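Long-range contact in ATP phosphoribosyltransferase (Thermotoga maritima, PDB 1USY), which probably catalyses the first step of histidine biosynthesis, joining ATP to 5-phosphoribose 1-diphosphate to give phosphoribosyl-ATP and diphosphate: residues N84-V89 with F167-H172. Sequence-based numbering, arbitrary orientation.
Sequences NISRMV and FVIRTH. With HIS (histidine), chain S.
One face of the Phe167 ring carries Met88: its CB sits 3.6 Å from the ring centroid of Phe167, 15° off the ring normal, a CH-pi contact. Met88 CG lies over the CZ and CE2 rim of the same ring, the two side chains running side by side. Chi1 of Phe167 (57°), which puts CG between the backbone N and the carbonyl carbon, helps turn the ring under Met88. At the ring edge, in plane, is CG2 of its own neighbour but one, Ile169, while Leu69 of helix 65-70 also touches Phe167. The imidazole of His172 takes no part between the strands; ND1 of the bound histidine lies at its edge, close to NE2, where any hydrogen bond is weak and doubtful, and CE1 of the ligand also meets Arg170 CG.

The backbones pair antiparallel. Ile169 N donates to Ser86 O at 2.7 Å, and Met88 N to Phe167 O at 2.9 Å; the return bond from Phe167 N to Met88 O is weak. Ser86 OG reaches Ile169 O only weakly. Ile169 CD1 packs against Met88 CB at 4.0 Å, and Val146 and Ile148 of strand 144-149 press on Met88 as well. On the opposite face of the sheet, Arg87 and Val168 form the non-hydrogen-bonded pair, CA to CA 4.2 Å. Arg87 turns its NH1 to a salt bridge with Glu165, passing Val168 CG1 obliquely.

Toward Asn84 the two segments part, and Thr171 bonds through its backbone to Ile81 further back on strand 80-93. Arg170 and His172 join Thr65 and Gln77 in a histidine pocket. Two long antiparallel strands crossing between two alpha/beta lobes are the hinge of the periplasmic-binding-protein type II fold, to which the HisG catalytic subunit belongs.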
loop_
_atom_site.group_PDB
_atom_site.type_symbol
_atom_site.label_atom_id
_atom_site.label_comp_id
_atom_site.label_asym_id
_atom_site.label_seq_id
_atom_site.Cartn_x
_atom_site.Cartn_y
_atom_site.Cartn_z
ATOM N N ASN G 84 -1.155 45.378 15.076
ATOM C CA ASN G 84 0.220 45.267 15.607
ATOM C C ASN G 84 0.973 44.087 15.032
ATOM O O ASN G 84 0.384 43.052 14.722
ATOM C CB ASN G 84 0.246 45.212 17.142
ATOM C CG ASN G 84 -0.132 46.561 17.777
ATOM O OD1 ASN G 84 -1.208 46.708 18.361
ATOM N ND2 ASN G 84 0.737 47.548 17.635
ATOM N N ILE G 85 2.274 44.278 14.884
ATOM C CA ILE G 85 3.223 43.259 14.423
ATOM C C ILE G 85 3.093 41.941 15.216
ATOM O O ILE G 85 3.013 41.969 16.443
ATOM C CB ILE G 85 4.679 43.835 14.513
ATOM C CG1 ILE G 85 4.680 45.334 14.143
ATOM C CG2 ILE G 85 5.627 43.076 13.586
ATOM C CD1 ILE G 85 6.069 45.984 13.851
ATOM N N SER G 86 3.020 40.813 14.507
ATOM C CA SER G 86 3.056 39.470 15.110
ATOM C C SER G 86 3.933 38.584 14.262
ATOM O O SER G 86 4.081 38.797 13.039
ATOM C CB SER G 86 1.675 38.830 15.192
ATOM O OG SER G 86 0.994 38.983 13.960
ATOM N N ARG G 87 4.514 37.585 14.910
ATOM C CA ARG G 87 5.424 36.659 14.245
ATOM C C ARG G 87 5.084 35.236 14.654
ATOM O O ARG G 87 4.878 34.941 15.839
ATOM C CB ARG G 87 6.901 36.986 14.582
ATOM C CG ARG G 87 7.146 38.406 15.143
ATOM C CD ARG G 87 8.613 38.836 15.353
ATOM N NE ARG G 87 8.855 40.056 14.577
ATOM C CZ ARG G 87 9.584 40.105 13.465
ATOM N NH1 ARG G 87 10.184 38.995 13.037
ATOM N NH2 ARG G 87 9.735 41.252 12.779
ATOM N N MET G 88 5.024 34.355 13.665
ATOM C CA MET G 88 4.986 32.913 13.906
ATOM C C MET G 88 6.442 32.487 14.219
ATOM O O MET G 88 7.367 32.745 13.417
ATOM C CB MET G 88 4.460 32.225 12.656
ATOM C CG MET G 88 4.116 30.740 12.827
ATOM S SD MET G 88 3.158 30.330 14.230
ATOM C CE MET G 88 1.731 30.276 13.480
ATOM N N VAL G 89 6.664 31.897 15.389
ATOM C CA VAL G 89 8.046 31.603 15.825
ATOM C C VAL G 89 8.181 30.207 16.390
ATOM O O VAL G 89 7.184 29.609 16.848
ATOM C CB VAL G 89 8.544 32.542 16.942
ATOM C CG1 VAL G 89 8.709 33.957 16.443
ATOM C CG2 VAL G 89 7.612 32.491 18.162
ATOM N N PHE G 167 7.724 33.168 10.098
ATOM C CA PHE G 167 7.276 34.202 9.169
ATOM C C PHE G 167 6.552 35.287 9.972
ATOM O O PHE G 167 6.065 35.056 11.084
ATOM C CB PHE G 167 6.377 33.615 8.064
ATOM C CG PHE G 167 5.149 32.862 8.588
ATOM C CD1 PHE G 167 4.031 33.546 9.016
ATOM C CD2 PHE G 167 5.127 31.485 8.636
ATOM C CE1 PHE G 167 2.911 32.876 9.492
ATOM C CE2 PHE G 167 4.000 30.818 9.100
ATOM C CZ PHE G 167 2.896 31.522 9.522
ATOM N N VAL G 168 6.506 36.492 9.432
ATOM C CA VAL G 168 5.851 37.561 10.161
ATOM C C VAL G 168 4.426 37.554 9.709
ATOM O O VAL G 168 4.140 37.127 8.606
ATOM C CB VAL G 168 6.584 38.949 10.009
ATOM C CG1 VAL G 168 7.997 38.780 9.360
ATOM C CG2 VAL G 168 5.730 39.979 9.300
ATOM N N ILE G 169 3.517 37.965 10.576
ATOM C CA ILE G 169 2.113 37.942 10.197
ATOM C C ILE G 169 1.391 39.321 10.132
ATOM O O ILE G 169 1.550 40.195 10.996
ATOM C CB ILE G 169 1.343 36.827 10.951
ATOM C CG1 ILE G 169 1.910 36.529 12.327
ATOM C CG2 ILE G 169 1.592 35.510 10.266
ATOM C CD1 ILE G 169 1.710 35.066 12.762
ATOM N N ARG G 170 0.619 39.477 9.061
ATOM C CA ARG G 170 -0.216 40.634 8.845
ATOM C C ARG G 170 -1.644 40.128 8.732
ATOM O O ARG G 170 -1.869 38.927 8.589
ATOM C CB ARG G 170 0.169 41.388 7.554
ATOM C CG ARG G 170 1.664 41.529 7.247
ATOM C CD ARG G 170 2.244 42.909 7.492
ATOM N NE ARG G 170 1.251 43.942 7.224
ATOM C CZ ARG G 170 1.476 45.096 6.587
ATOM N NH1 ARG G 170 2.700 45.435 6.137
ATOM N NH2 ARG G 170 0.454 45.930 6.414
ATOM N N THR G 171 -2.596 41.051 8.765
ATOM C CA THR G 171 -4.006 40.744 8.589
ATOM C C THR G 171 -4.533 41.271 7.256
ATOM O O THR G 171 -4.460 42.464 6.949
ATOM C CB THR G 171 -4.785 41.293 9.763
ATOM O OG1 THR G 171 -4.266 40.686 10.960
ATOM C CG2 THR G 171 -6.232 40.837 9.716
ATOM N N HIS G 172 -5.031 40.340 6.453
ATOM C CA HIS G 172 -5.468 40.608 5.093
ATOM C C HIS G 172 -6.974 40.604 5.076
ATOM O O HIS G 172 -7.589 39.791 5.766
ATOM C CB HIS G 172 -5.057 39.463 4.182
ATOM C CG HIS G 172 -3.579 39.252 4.050
ATOM N ND1 HIS G 172 -2.834 39.818 3.035
ATOM C CD2 HIS G 172 -2.721 38.494 4.772
ATOM C CE1 HIS G 172 -1.574 39.442 3.162
ATOM N NE2 HIS G 172 -1.480 38.631 4.203
HETATM N N HIS S . 0.275 34.511 1.557
HETATM C CA HIS S . 0.306 35.963 1.919
HETATM C C HIS S . 1.282 36.758 1.034
HETATM O O HIS S . 2.450 36.398 0.842
HETATM C CB HIS S . 0.648 36.098 3.398
HETATM C CG HIS S . 1.417 37.330 3.755
HETATM N ND1 HIS S . 0.963 38.236 4.685
HETATM C CD2 HIS S . 2.632 37.780 3.355
HETATM C CE1 HIS S . 1.846 39.211 4.815
HETATM N NE2 HIS S . 2.866 38.962 4.016
HETATM O OXT HIS S . 0.961 37.805 0.470
#